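Local structure of integral membrane indolylacetylinositol arabinosyltransferase EmbB (Mycolicibacterium smegmatis MC2 155, 7BVC) at residues R777-A782 / D793-R798; L738-S743 / P953-V958; T263-V268 / A369-G374. The protein probably transfers arabinosyl units to build the arabinan of arabinogalactan for the mycobacterial cell wall. All blocks are in the same frame, centred on the assembly; numbering follows the deposited sequence.

Interaction 1 (R777-A782 / D793-R798); sequences RIIAEA and DYDWNR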
ATOM      1  N   ARG B 777      17.161 -26.421  -6.291  1.00 73.55           N
ATOM      2  CA  ARG B 777      15.825 -26.102  -6.792  1.00 73.55           C
ATOM      3  C   ARG B 777      15.912 -24.949  -7.788  1.00 73.55           C
ATOM      4  O   ARG B 777      15.616 -23.795  -7.479  1.00 73.55           O
ATOM      5  CB  ARG B 777      14.891 -25.780  -5.631  1.00 73.55           C
ATOM      6  CG  ARG B 777      14.786 -26.888  -4.598  1.00 73.55           C
ATOM      7  CD  ARG B 777      14.253 -28.170  -5.216  1.00 73.55           C
ATOM      8  NE  ARG B 777      13.572 -29.011  -4.237  1.00 73.55           N
ATOM      9  CZ  ARG B 777      12.890 -30.109  -4.544  1.00 73.55           C
ATOM     10  NH1 ARG B 777      12.301 -30.815  -3.589  1.00 73.55           N
ATOM     11  NH2 ARG B 777      12.796 -30.502  -5.806  1.00 73.55           N
ATOM     12  N   ILE B 778      16.321 -25.277  -9.010  1.00 69.54           N
ATOM     13  CA  ILE B 778      16.381 -24.321 -10.110  1.00 69.54           C
ATOM     14  C   ILE B 778      15.432 -24.808 -11.196  1.00 69.54           C
ATOM     15  O   ILE B 778      15.601 -25.915 -11.725  1.00 69.54           O
ATOM     16  CB  ILE B 778      17.810 -24.156 -10.651  1.00 69.54           C
ATOM     17  CG1 ILE B 778      18.752 -23.725  -9.527  1.00 69.54           C
ATOM     18  CG2 ILE B 778      17.841 -23.121 -11.755  1.00 69.54           C
ATOM     19  CD1 ILE B 778      18.555 -22.294  -9.085  1.00 69.54           C
ATOM     20  N   ILE B 779      14.438 -23.986 -11.528  1.00 67.67           N
ATOM     21  CA  ILE B 779      13.349 -24.379 -12.409  1.00 67.67           C
ATOM     22  C   ILE B 779      13.262 -23.397 -13.575  1.00 67.67           C
ATOM     23  O   ILE B 779      13.885 -22.337 -13.574  1.00 67.67           O
ATOM     24  CB  ILE B 779      12.006 -24.463 -11.663  1.00 67.67           C
ATOM     25  CG1 ILE B 779      11.777 -23.188 -10.854  1.00 67.67           C
ATOM     26  CG2 ILE B 779      11.979 -25.676 -10.754  1.00 67.67           C
ATOM     27  CD1 ILE B 779      10.538 -23.225 -10.011  1.00 67.67           C
ATOM     28  N   ALA B 780      12.466 -23.772 -14.573  1.00 66.57           N
ATOM     29  CA  ALA B 780      12.347 -23.008 -15.812  1.00 66.57           C
ATOM     30  C   ALA B 780      11.442 -21.801 -15.598  1.00 66.57           C
ATOM     31  O   ALA B 780      10.248 -21.951 -15.325  1.00 66.57           O
ATOM     32  CB  ALA B 780      11.809 -23.894 -16.932  1.00 66.57           C
ATOM     33  N   GLU B 781      12.017 -20.603 -15.725  1.00 67.47           N
ATOM     34  CA  GLU B 781      11.261 -19.348 -15.740  1.00 67.47           C
ATOM     35  C   GLU B 781      10.430 -19.162 -14.473  1.00 67.47           C
ATOM     36  O   GLU B 781       9.272 -18.745 -14.526  1.00 67.47           O
ATOM     37  CB  GLU B 781      10.374 -19.255 -16.982  1.00 67.47           C
ATOM     38  CG  GLU B 781      11.122 -19.425 -18.288  1.00 67.47           C
ATOM     39  CD  GLU B 781      10.204 -19.381 -19.492  1.00 67.47           C
ATOM     40  OE1 GLU B 781       9.075 -18.865 -19.360  1.00 67.47           O
ATOM     41  OE2 GLU B 781      10.611 -19.864 -20.568  1.00 67.47           O
ATOM     42  N   ALA B 782      11.027 -19.462 -13.323  1.00 67.28           N
ATOM     43  CA  ALA B 782      10.360 -19.276 -12.042  1.00 67.28           C
ATOM     44  C   ALA B 782      11.411 -19.306 -10.941  1.00 67.28           C
ATOM     45  O   ALA B 782      12.593 -19.553 -11.187  1.00 67.28           O
ATOM     46  CB  ALA B 782       9.284 -20.340 -11.816  1.00 67.28           C
ATOM     47  N   ASP B 793       4.108 -25.122 -11.957  1.00 66.25           N
ATOM     48  CA  ASP B 793       4.260 -26.114 -13.005  1.00 66.25           C
ATOM     49  C   ASP B 793       4.446 -27.498 -12.391  1.00 66.25           C
ATOM     50  O   ASP B 793       4.381 -27.682 -11.174  1.00 66.25           O
ATOM     51  CB  ASP B 793       5.434 -25.754 -13.908  1.00 66.25           C
ATOM     52  CG  ASP B 793       5.182 -24.505 -14.717  1.00 66.25           C
ATOM     53  OD1 ASP B 793       4.010 -24.241 -15.059  1.00 66.25           O
ATOM     54  OD2 ASP B 793       6.155 -23.777 -14.998  1.00 66.25           O
ATOM     55  N   TYR B 794       4.686 -28.492 -13.247  1.00 67.76           N
ATOM     56  CA  TYR B 794       4.920 -29.841 -12.749  1.00 67.76           C
ATOM     57  C   TYR B 794       6.266 -29.942 -12.043  1.00 67.76           C
ATOM     58  O   TYR B 794       6.376 -30.590 -10.996  1.00 67.76           O
ATOM     59  CB  TYR B 794       4.843 -30.849 -13.894  1.00 67.76           C
ATOM     60  CG  TYR B 794       5.236 -32.251 -13.492  1.00 67.76           C
ATOM     61  CD1 TYR B 794       4.738 -32.824 -12.330  1.00 67.76           C
ATOM     62  CD2 TYR B 794       6.108 -32.999 -14.269  1.00 67.76           C
ATOM     63  CE1 TYR B 794       5.096 -34.100 -11.953  1.00 67.76           C
ATOM     64  CE2 TYR B 794       6.472 -34.280 -13.900  1.00 67.76           C
ATOM     65  CZ  TYR B 794       5.963 -34.824 -12.741  1.00 67.76           C
ATOM     66  OH  TYR B 794       6.318 -36.098 -12.366  1.00 67.76           O
ATOM     67  N   ASP B 795       7.293 -29.297 -12.585  1.00 71.11           N
ATOM     68  CA  ASP B 795       8.649 -29.460 -12.068  1.00 71.11           C
ATOM     69  C   ASP B 795       8.879 -28.779 -10.729  1.00 71.11           C
ATOM     70  O   ASP B 795      10.038 -28.748 -10.304  1.00 71.11           O
ATOM     71  CB  ASP B 795       9.661 -28.946 -13.094  1.00 71.11           C
ATOM     72  CG  ASP B 795       9.346 -27.545 -13.573  1.00 71.11           C
ATOM     73  OD1 ASP B 795       9.588 -26.584 -12.816  1.00 71.11           O
ATOM     74  OD2 ASP B 795       8.858 -27.405 -14.715  1.00 71.11           O
ATOM     75  N   TRP B 796       7.876 -28.232 -10.038  1.00 67.66           N
ATOM     76  CA  TRP B 796       8.111 -27.741  -8.685  1.00 67.66           C
ATOM     77  C   TRP B 796       8.350 -28.885  -7.710  1.00 67.66           C
ATOM     78  O   TRP B 796       9.150 -28.746  -6.778  1.00 67.66           O
ATOM     79  CB  TRP B 796       6.929 -26.900  -8.208  1.00 67.66           C
ATOM     80  CG  TRP B 796       7.067 -25.445  -8.474  1.00 67.66           C
ATOM     81  CD1 TRP B 796       7.251 -24.846  -9.682  1.00 67.66           C
ATOM     82  CD2 TRP B 796       7.036 -24.394  -7.503  1.00 67.66           C
ATOM     83  NE1 TRP B 796       7.330 -23.483  -9.527  1.00 67.66           N
ATOM     84  CE2 TRP B 796       7.205 -23.181  -8.197  1.00 67.66           C
ATOM     85  CE3 TRP B 796       6.882 -24.361  -6.116  1.00 67.66           C
ATOM     86  CZ2 TRP B 796       7.222 -21.950  -7.550  1.00 67.66           C
ATOM     87  CZ3 TRP B 796       6.901 -23.138  -5.476  1.00 67.66           C
ATOM     88  CH2 TRP B 796       7.069 -21.949  -6.192  1.00 67.66           C
ATOM     89  N   ASN B 797       7.672 -30.011  -7.906  1.00 72.78           N
ATOM     90  CA  ASN B 797       7.763 -31.171  -7.025  1.00 72.78           C
ATOM     91  C   ASN B 797       8.370 -32.313  -7.834  1.00 72.78           C
ATOM     92  O   ASN B 797       7.652 -33.096  -8.462  1.00 72.78           O
ATOM     93  CB  ASN B 797       6.392 -31.541  -6.470  1.00 72.78           C
ATOM     94  CG  ASN B 797       5.558 -30.324  -6.122  1.00 72.78           C
ATOM     95  OD1 ASN B 797       5.904 -29.555  -5.226  1.00 72.78           O
ATOM     96  ND2 ASN B 797       4.453 -30.143  -6.835  1.00 72.78           N
ATOM     97  N   ARG B 798       9.693 -32.402  -7.818  1.00 80.67           N
ATOM     98  CA  ARG B 798      10.419 -33.424  -8.554  1.00 80.67           C
ATOM     99  C   ARG B 798      11.712 -33.715  -7.814  1.00 80.67           C
ATOM    100  O   ARG B 798      12.189 -32.875  -7.040  1.00 80.67           O
ATOM    101  CB  ARG B 798      10.701 -32.980  -9.997  1.00 80.67           C
ATOM    102  CG  ARG B 798       9.700 -33.513 -11.006  1.00 80.67           C
ATOM    103  CD  ARG B 798       9.993 -33.004 -12.406  1.00 80.67           C
ATOM    104  NE  ARG B 798      11.090 -33.728 -13.039  1.00 80.67           N
ATOM    105  CZ  ARG B 798      11.504 -33.512 -14.283  1.00 80.67           C
ATOM    106  NH1 ARG B 798      10.912 -32.592 -15.032  1.00 80.67           N
ATOM    107  NH2 ARG B 798      12.511 -34.218 -14.781  1.00 80.67           N
TER

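Interaction 2 (L738-S743 / P953-V958); sequences LVEPDS and PELQSV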
ATOM      1  N   LEU B 738       5.861 -16.864 -31.995  1.00 54.18           N
ATOM      2  CA  LEU B 738       6.399 -18.106 -32.529  1.00 54.18           C
ATOM      3  C   LEU B 738       6.698 -19.054 -31.378  1.00 54.18           C
ATOM      4  O   LEU B 738       7.304 -18.651 -30.380  1.00 54.18           O
ATOM      5  CB  LEU B 738       7.663 -17.845 -33.350  1.00 54.18           C
ATOM      6  CG  LEU B 738       7.529 -16.802 -34.461  1.00 54.18           C
ATOM      7  CD1 LEU B 738       8.896 -16.332 -34.915  1.00 54.18           C
ATOM      8  CD2 LEU B 738       6.738 -17.360 -35.629  1.00 54.18           C
ATOM      9  N   VAL B 739       6.277 -20.308 -31.520  1.00 58.19           N
ATOM     10  CA  VAL B 739       6.389 -21.309 -30.467  1.00 58.19           C
ATOM     11  C   VAL B 739       7.247 -22.463 -30.971  1.00 58.19           C
ATOM     12  O   VAL B 739       7.187 -22.823 -32.151  1.00 58.19           O
ATOM     13  CB  VAL B 739       4.997 -21.804 -30.016  1.00 58.19           C
ATOM     14  CG1 VAL B 739       4.263 -22.475 -31.165  1.00 58.19           C
ATOM     15  CG2 VAL B 739       5.116 -22.748 -28.834  1.00 58.19           C
ATOM     16  N   GLU B 740       8.066 -23.021 -30.076  1.00 64.36           N
ATOM     17  CA  GLU B 740       8.876 -24.188 -30.401  1.00 64.36           C
ATOM     18  C   GLU B 740       8.085 -25.443 -30.066  1.00 64.36           C
ATOM     19  O   GLU B 740       7.901 -25.743 -28.876  1.00 64.36           O
ATOM     20  CB  GLU B 740      10.184 -24.173 -29.622  1.00 64.36           C
ATOM     21  CG  GLU B 740      11.116 -23.024 -29.946  1.00 64.36           C
ATOM     22  CD  GLU B 740      12.401 -23.086 -29.141  1.00 64.36           C
ATOM     23  OE1 GLU B 740      12.538 -24.004 -28.308  1.00 64.36           O
ATOM     24  OE2 GLU B 740      13.264 -22.204 -29.320  1.00 64.36           O
ATOM     25  N   PRO B 741       7.594 -26.195 -31.053  1.00 65.38           N
ATOM     26  CA  PRO B 741       6.881 -27.443 -30.744  1.00 65.38           C
ATOM     27  C   PRO B 741       7.743 -28.417 -29.957  1.00 65.38           C
ATOM     28  O   PRO B 741       7.363 -28.855 -28.867  1.00 65.38           O
ATOM     29  CB  PRO B 741       6.526 -27.995 -32.129  1.00 65.38           C
ATOM     30  CG  PRO B 741       6.527 -26.800 -33.019  1.00 65.38           C
ATOM     31  CD  PRO B 741       7.623 -25.925 -32.499  1.00 65.38           C
ATOM     32  N   ASP B 742       8.907 -28.758 -30.500  1.00 68.99           N
ATOM     33  CA  ASP B 742       9.875 -29.627 -29.838  1.00 68.99           C
ATOM     34  C   ASP B 742      11.152 -28.830 -29.606  1.00 68.99           C
ATOM     35  O   ASP B 742      11.884 -28.533 -30.555  1.00 68.99           O
ATOM     36  CB  ASP B 742      10.150 -30.876 -30.671  1.00 68.99           C
ATOM     37  CG  ASP B 742      11.274 -31.722 -30.101  1.00 68.99           C
ATOM     38  OD1 ASP B 742      11.083 -32.312 -29.019  1.00 68.99           O
ATOM     39  OD2 ASP B 742      12.345 -31.796 -30.738  1.00 68.99           O
ATOM     40  N   SER B 743      11.421 -28.490 -28.351  1.00 67.95           N
ATOM     41  CA  SER B 743      12.598 -27.692 -28.006  1.00 67.95           C
ATOM     42  C   SER B 743      13.833 -28.568 -27.830  1.00 67.95           C
ATOM     43  O   SER B 743      14.536 -28.497 -26.825  1.00 67.95           O
ATOM     44  CB  SER B 743      12.325 -26.879 -26.747  1.00 67.95           C
ATOM     45  OG  SER B 743      12.165 -27.723 -25.622  1.00 67.95           O
ATOM     46  N   PRO B 953      16.803 -22.583 -33.117  1.00 64.33           N
ATOM     47  CA  PRO B 953      15.471 -23.194 -33.061  1.00 64.33           C
ATOM     48  C   PRO B 953      14.719 -23.107 -34.379  1.00 64.33           C
ATOM     49  O   PRO B 953      14.904 -22.184 -35.174  1.00 64.33           O
ATOM     50  CB  PRO B 953      14.757 -22.387 -31.974  1.00 64.33           C
ATOM     51  CG  PRO B 953      15.500 -21.104 -31.889  1.00 64.33           C
ATOM     52  CD  PRO B 953      16.918 -21.413 -32.230  1.00 64.33           C
ATOM     53  N   GLU B 954      13.860 -24.100 -34.597  1.00 66.26           N
ATOM     54  CA  GLU B 954      12.887 -24.093 -35.681  1.00 66.26           C
ATOM     55  C   GLU B 954      11.531 -23.723 -35.093  1.00 66.26           C
ATOM     56  O   GLU B 954      11.045 -24.396 -34.177  1.00 66.26           O
ATOM     57  CB  GLU B 954      12.827 -25.454 -36.372  1.00 66.26           C
ATOM     58  CG  GLU B 954      11.633 -25.628 -37.293  1.00 66.26           C
ATOM     59  CD  GLU B 954      11.791 -26.802 -38.238  1.00 66.26           C
ATOM     60  OE1 GLU B 954      12.315 -26.603 -39.355  1.00 66.26           O
ATOM     61  OE2 GLU B 954      11.390 -27.924 -37.866  1.00 66.26           O
ATOM     62  N   LEU B 955      10.923 -22.663 -35.616  1.00 60.28           N
ATOM     63  CA  LEU B 955       9.768 -22.036 -34.991  1.00 60.28           C
ATOM     64  C   LEU B 955       8.500 -22.290 -35.802  1.00 60.28           C
ATOM     65  O   LEU B 955       8.529 -22.847 -36.903  1.00 60.28           O
ATOM     66  CB  LEU B 955      10.012 -20.536 -34.818  1.00 60.28           C
ATOM     67  CG  LEU B 955      11.153 -20.170 -33.871  1.00 60.28           C
ATOM     68  CD1 LEU B 955      11.661 -18.765 -34.149  1.00 60.28           C
ATOM     69  CD2 LEU B 955      10.705 -20.309 -32.432  1.00 60.28           C
ATOM     70  N   GLN B 956       7.377 -21.863 -35.232  1.00 58.72           N
ATOM     71  CA  GLN B 956       6.053 -22.017 -35.820  1.00 58.72           C
ATOM     72  C   GLN B 956       5.099 -21.078 -35.098  1.00 58.72           C
ATOM     73  O   GLN B 956       5.262 -20.816 -33.904  1.00 58.72           O
ATOM     74  CB  GLN B 956       5.559 -23.466 -35.720  1.00 58.72           C
ATOM     75  CG  GLN B 956       4.323 -23.763 -36.550  1.00 58.72           C
ATOM     76  CD  GLN B 956       3.885 -25.210 -36.439  1.00 58.72           C
ATOM     77  OE1 GLN B 956       3.000 -25.659 -37.163  1.00 58.72           O
ATOM     78  NE2 GLN B 956       4.505 -25.945 -35.524  1.00 58.72           N
ATOM     79  N   SER B 957       4.107 -20.584 -35.831  1.00 58.81           N
ATOM     80  CA  SER B 957       3.155 -19.633 -35.278  1.00 58.81           C
ATOM     81  C   SER B 957       2.307 -20.284 -34.185  1.00 58.81           C
ATOM     82  O   SER B 957       2.326 -21.500 -33.981  1.00 58.81           O
ATOM     83  CB  SER B 957       2.257 -19.080 -36.384  1.00 58.81           C
ATOM     84  OG  SER B 957       1.513 -17.965 -35.927  1.00 58.81           O
ATOM     85  N   VAL B 958       1.554 -19.451 -33.473  1.00 55.11           N
ATOM     86  CA  VAL B 958       0.638 -19.946 -32.450  1.00 55.11           C
ATOM     87  C   VAL B 958      -0.730 -20.255 -33.042  1.00 55.11           C
ATOM     88  O   VAL B 958      -1.360 -21.251 -32.680  1.00 55.11           O
ATOM     89  CB  VAL B 958       0.541 -18.933 -31.292  1.00 55.11           C
ATOM     90  CG1 VAL B 958      -0.717 -19.169 -30.472  1.00 55.11           C
ATOM     91  CG2 VAL B 958       1.768 -19.021 -30.409  1.00 55.11           C
TER

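Interaction 3 (T263-V268 / A369-G374); sequences TAVDGV and AMWAAG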
ATOM      1  N   THR B 263     -18.681  24.221 -35.270  1.00 52.28           N
ATOM      2  CA  THR B 263     -17.494  24.966 -34.879  1.00 52.28           C
ATOM      3  C   THR B 263     -16.251  24.151 -35.222  1.00 52.28           C
ATOM      4  O   THR B 263     -16.329  23.081 -35.829  1.00 52.28           O
ATOM      5  CB  THR B 263     -17.532  25.306 -33.386  1.00 52.28           C
ATOM      6  OG1 THR B 263     -17.823  24.123 -32.632  1.00 52.28           O
ATOM      7  CG2 THR B 263     -18.603  26.348 -33.108  1.00 52.28           C
ATOM      8  N   ALA B 264     -15.092  24.672 -34.830  1.00 47.73           N
ATOM      9  CA  ALA B 264     -13.832  23.978 -35.050  1.00 47.73           C
ATOM     10  C   ALA B 264     -13.506  22.981 -33.949  1.00 47.73           C
ATOM     11  O   ALA B 264     -12.562  22.200 -34.101  1.00 47.73           O
ATOM     12  CB  ALA B 264     -12.687  24.987 -35.178  1.00 47.73           C
ATOM     13  N   VAL B 265     -14.259  22.989 -32.849  1.00 44.53           N
ATOM     14  CA  VAL B 265     -14.021  22.027 -31.781  1.00 44.53           C
ATOM     15  C   VAL B 265     -14.693  20.696 -32.099  1.00 44.53           C
ATOM     16  O   VAL B 265     -14.203  19.634 -31.695  1.00 44.53           O
ATOM     17  CB  VAL B 265     -14.511  22.600 -30.441  1.00 44.53           C
ATOM     18  CG1 VAL B 265     -14.238  21.630 -29.304  1.00 44.53           C
ATOM     19  CG2 VAL B 265     -13.871  23.947 -30.175  1.00 44.53           C
ATOM     20  N   ASP B 266     -15.812  20.729 -32.827  1.00 46.71           N
ATOM     21  CA  ASP B 266     -16.521  19.499 -33.162  1.00 46.71           C
ATOM     22  C   ASP B 266     -15.666  18.592 -34.032  1.00 46.71           C
ATOM     23  O   ASP B 266     -15.557  17.389 -33.765  1.00 46.71           O
ATOM     24  CB  ASP B 266     -17.835  19.826 -33.868  1.00 46.71           C
ATOM     25  CG  ASP B 266     -18.866  20.416 -32.933  1.00 46.71           C
ATOM     26  OD1 ASP B 266     -18.911  19.999 -31.758  1.00 46.71           O
ATOM     27  OD2 ASP B 266     -19.632  21.297 -33.372  1.00 46.71           O
ATOM     28  N   GLY B 267     -15.057  19.149 -35.078  1.00 43.29           N
ATOM     29  CA  GLY B 267     -14.176  18.354 -35.915  1.00 43.29           C
ATOM     30  C   GLY B 267     -13.012  17.776 -35.137  1.00 43.29           C
ATOM     31  O   GLY B 267     -12.678  16.600 -35.283  1.00 43.29           O
ATOM     32  N   VAL B 268     -12.389  18.596 -34.290  1.00 43.84           N
ATOM     33  CA  VAL B 268     -11.242  18.137 -33.511  1.00 43.84           C
ATOM     34  C   VAL B 268     -11.638  16.967 -32.620  1.00 43.84           C
ATOM     35  O   VAL B 268     -10.983  15.921 -32.617  1.00 43.84           O
ATOM     36  CB  VAL B 268     -10.647  19.294 -32.690  1.00 43.84           C
ATOM     37  CG1 VAL B 268      -9.726  18.758 -31.612  1.00 43.84           C
ATOM     38  CG2 VAL B 268      -9.899  20.253 -33.597  1.00 43.84           C
ATOM     39  N   ALA B 369     -14.047  28.413 -23.571  1.00 45.52           N
ATOM     40  CA  ALA B 369     -14.816  27.465 -22.772  1.00 45.52           C
ATOM     41  C   ALA B 369     -15.143  26.207 -23.567  1.00 45.52           C
ATOM     42  O   ALA B 369     -15.061  25.093 -23.038  1.00 45.52           O
ATOM     43  CB  ALA B 369     -16.093  28.125 -22.261  1.00 45.52           C
ATOM     44  N   MET B 370     -15.505  26.365 -24.843  1.00 45.79           N
ATOM     45  CA  MET B 370     -15.772  25.202 -25.683  1.00 45.79           C
ATOM     46  C   MET B 370     -14.514  24.370 -25.884  1.00 45.79           C
ATOM     47  O   MET B 370     -14.556  23.134 -25.810  1.00 45.79           O
ATOM     48  CB  MET B 370     -16.341  25.646 -27.030  1.00 45.79           C
ATOM     49  CG  MET B 370     -17.843  25.849 -27.033  1.00 45.79           C
ATOM     50  SD  MET B 370     -18.758  24.296 -27.083  1.00 45.79           S
ATOM     51  CE  MET B 370     -18.506  23.811 -28.788  1.00 45.79           C
ATOM     52  N   TRP B 371     -13.382  25.030 -26.144  1.00 42.21           N
ATOM     53  CA  TRP B 371     -12.129  24.300 -26.296  1.00 42.21           C
ATOM     54  C   TRP B 371     -11.772  23.553 -25.019  1.00 42.21           C
ATOM     55  O   TRP B 371     -11.336  22.398 -25.071  1.00 42.21           O
ATOM     56  CB  TRP B 371     -11.004  25.257 -26.688  1.00 42.21           C
ATOM     57  CG  TRP B 371     -10.954  25.549 -28.151  1.00 42.21           C
ATOM     58  CD1 TRP B 371     -11.362  26.689 -28.773  1.00 42.21           C
ATOM     59  CD2 TRP B 371     -10.472  24.681 -29.182  1.00 42.21           C
ATOM     60  NE1 TRP B 371     -11.162  26.588 -30.127  1.00 42.21           N
ATOM     61  CE2 TRP B 371     -10.616  25.363 -30.403  1.00 42.21           C
ATOM     62  CE3 TRP B 371      -9.933  23.392 -29.190  1.00 42.21           C
ATOM     63  CZ2 TRP B 371     -10.242  24.801 -31.618  1.00 42.21           C
ATOM     64  CZ3 TRP B 371      -9.560  22.837 -30.396  1.00 42.21           C
ATOM     65  CH2 TRP B 371      -9.716  23.540 -31.594  1.00 42.21           C
ATOM     66  N   ALA B 372     -11.961  24.192 -23.863  1.00 40.16           N
ATOM     67  CA  ALA B 372     -11.652  23.546 -22.594  1.00 40.16           C
ATOM     68  C   ALA B 372     -12.539  22.331 -22.371  1.00 40.16           C
ATOM     69  O   ALA B 372     -12.057  21.262 -21.982  1.00 40.16           O
ATOM     70  CB  ALA B 372     -11.808  24.543 -21.448  1.00 40.16           C
ATOM     71  N   ALA B 373     -13.843  22.477 -22.610  1.00 41.17           N
ATOM     72  CA  ALA B 373     -14.759  21.354 -22.443  1.00 41.17           C
ATOM     73  C   ALA B 373     -14.365  20.188 -23.342  1.00 41.17           C
ATOM     74  O   ALA B 373     -14.263  19.043 -22.885  1.00 41.17           O
ATOM     75  CB  ALA B 373     -16.191  21.798 -22.731  1.00 41.17           C
ATOM     76  N   GLY B 374     -14.122  20.467 -24.624  1.00 40.29           N
ATOM     77  CA  GLY B 374     -13.757  19.401 -25.544  1.00 40.29           C
ATOM     78  C   GLY B 374     -12.465  18.709 -25.158  1.00 40.29           C
ATOM     79  O   GLY B 374     -12.383  17.477 -25.139  1.00 40.29           O
TER

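Interaction 1 (R777-A782 / D793-R798)
With chi1 at 50°, CG1 of Ile779 lies between its own backbone N and carbonyl carbon, and the extended branch beyond it carries CD1 to Trp796, while CG2 is left facing Asp795. The CD1 methyl meets the pyrrole part of the indole obliquely, 3.3 Å from Trp796 NE1 and 3.7 Å from Trp796 CD1. On the other branch, Ile779 CG2 is 3.3 Å from Asp795 OD1, a carboxylate oxygen against a methyl and hence a van der Waals contact. Ala782 CB also approaches Trp796 NE1, at 4.4 Å. Neither segment is helix or strand. Both belong to the long loop between strands 737-739 and 826-827 of the C-terminal domain, and the loop doubles back here, bringing Ile779 CA within 6.9 Å of Asp795 CA. Backbone bonds tie Ile779 and Glu781 to Trp913, and Tyr794 to Ala1030 of strand 1028-1037. At the other end Arg777, bent at chi2 (-60°), gives NH2 to Arg798 O at 2.7 Å; the acceptor lies near the guanidinium plane. Trp796 O sits over one face of this guanidinium and is hydrogen-bonded by Arg784 NE, whereas Asp793 forms a salt bridge with Arg1049.

Interaction 2 (L738-S743 / P953-V958)
Gln956 O is approached by two neighbouring residues of the facing segment. Val739 N donates a hydrogen bond to Gln956 O, 2.6 Å long and nearly straight, with 172° at the hydrogen. Leu738 CA lies 3.2 Å from the same Gln956 O as a CA-H...O contact, which is more bent, with 133° at the hydrogen. The two approaches converge on a single main-chain carbonyl, and side-chain packing flanks it.

On one flank two leucines meet at about a right angle, Leu738 CD1 lying 3.8 Å from Leu955 CD1. The second methyl of Leu955 reaches on to Glu740, Leu955 CD2 resting 3.7 Å from Glu740 CG, so the branch of this leucine straddles Leu738 and the aliphatic part of Glu740. Beyond CG the Glu740 chain runs extended (chi2 -179°) and brings its carboxylate obliquely across the ring of Pro953, where Glu740 OE2 approaches Pro953 CB. The polar partner of that carboxylate is Tyr1036, whose OH is hydrogen-bonded to Glu740 OE2; the proline supplies an apolar wall. Farther along, the ring of Pro741 meets the extended side chain of Gln956 at about a right angle, while Val739 CB faces Val958 CG2 at 4.3 Å.

Backbone bonds from Leu738 to Tyr1036 and from Glu740 to Ser1034 join the first segment to strand 1028-1037 as well. Strand 737-739 is thus flanked by 1028-1037 and by the short, weakly bonded strand 956-957, after which Ser957 occupies the N-cap position of helix 958-961. Strand 956-957 runs antiparallel to 737-739 and is loosely paired with it, an edge strand at the border of the mixed sheet of the C-terminal domain.

Interaction 3 (T263-V268 / A369-G374)
Val265 is the bump at the centre of this contact, and the hollow that takes it is formed by Met370, Trp371 and Gly374 of the facing helix. Its two methyls divide the work. CG2, lying beside the backbone N, is set over the face of the indole: Val265 CG2 stands 3.6 Å from the centroid of the Trp371 five-membered ring and only 12° off the ring normal, a well-centred CH-pi contact. CG1, anti to the backbone N (chi1 -178°), points instead at the main chain, where Val265 CG1 is 3.8 Å from Met370 O and 4.4 Å from Gly374 CA. Because Gly374 has no side chain, the helix surface dips at this point and the methyl can settle there.

Trp371 in turn reaches across as a broad plate. Its six-membered ring extends across toward the first helix, with Trp371 CH2 lying 3.9 Å from Val268 CG2 and Trp371 CZ2 at 4.3 Å from Ala264 CB. Val265 thus lies over the ring face, while Ala264 and Val268, one turn apart, meet the six-membered ring. On the far side of Val265 the side chain of Met370, bent at both chi2 and chi3, curls so that Met370 CE comes 3.9 Å from Thr263 OG1.

The axes of 264-268 and 369-374 run nearly parallel, 14° apart and 9.9 Å at closest approach, in two predicted transmembrane helices. Helix 342-355 adds Trp348 beside both Val265 and Met370, and Arg353 of that helix forms a salt bridge with Asp266. No hydrogen bond links 263-268 to 369-374, which implies that their pairing rests on dispersion and the fit of methyls against the indole and the glycine surface.

Overall arrangement
Along the chain interaction 3 comes first, joining helices 264-279 and 367-381 of the predicted membrane part. Interactions 1 and 2 follow in the C-terminal domain, where the segments of interaction 1 fall between the two halves of interaction 2. Their centres are 21 Å apart and their nearest atoms about 9 Å, so they do not touch; both border strand 1028-1037, interaction 2 through the sheet and interaction 1 through a loop. Interaction 3 lies 57 Å from interaction 1 and 51 Å from interaction 2, centre to centre. The set therefore samples two distant regions of different sequence families, whose segments here do not touch: helix against helix in the predicted transmembrane part, and strand and loop in the C-terminal domain.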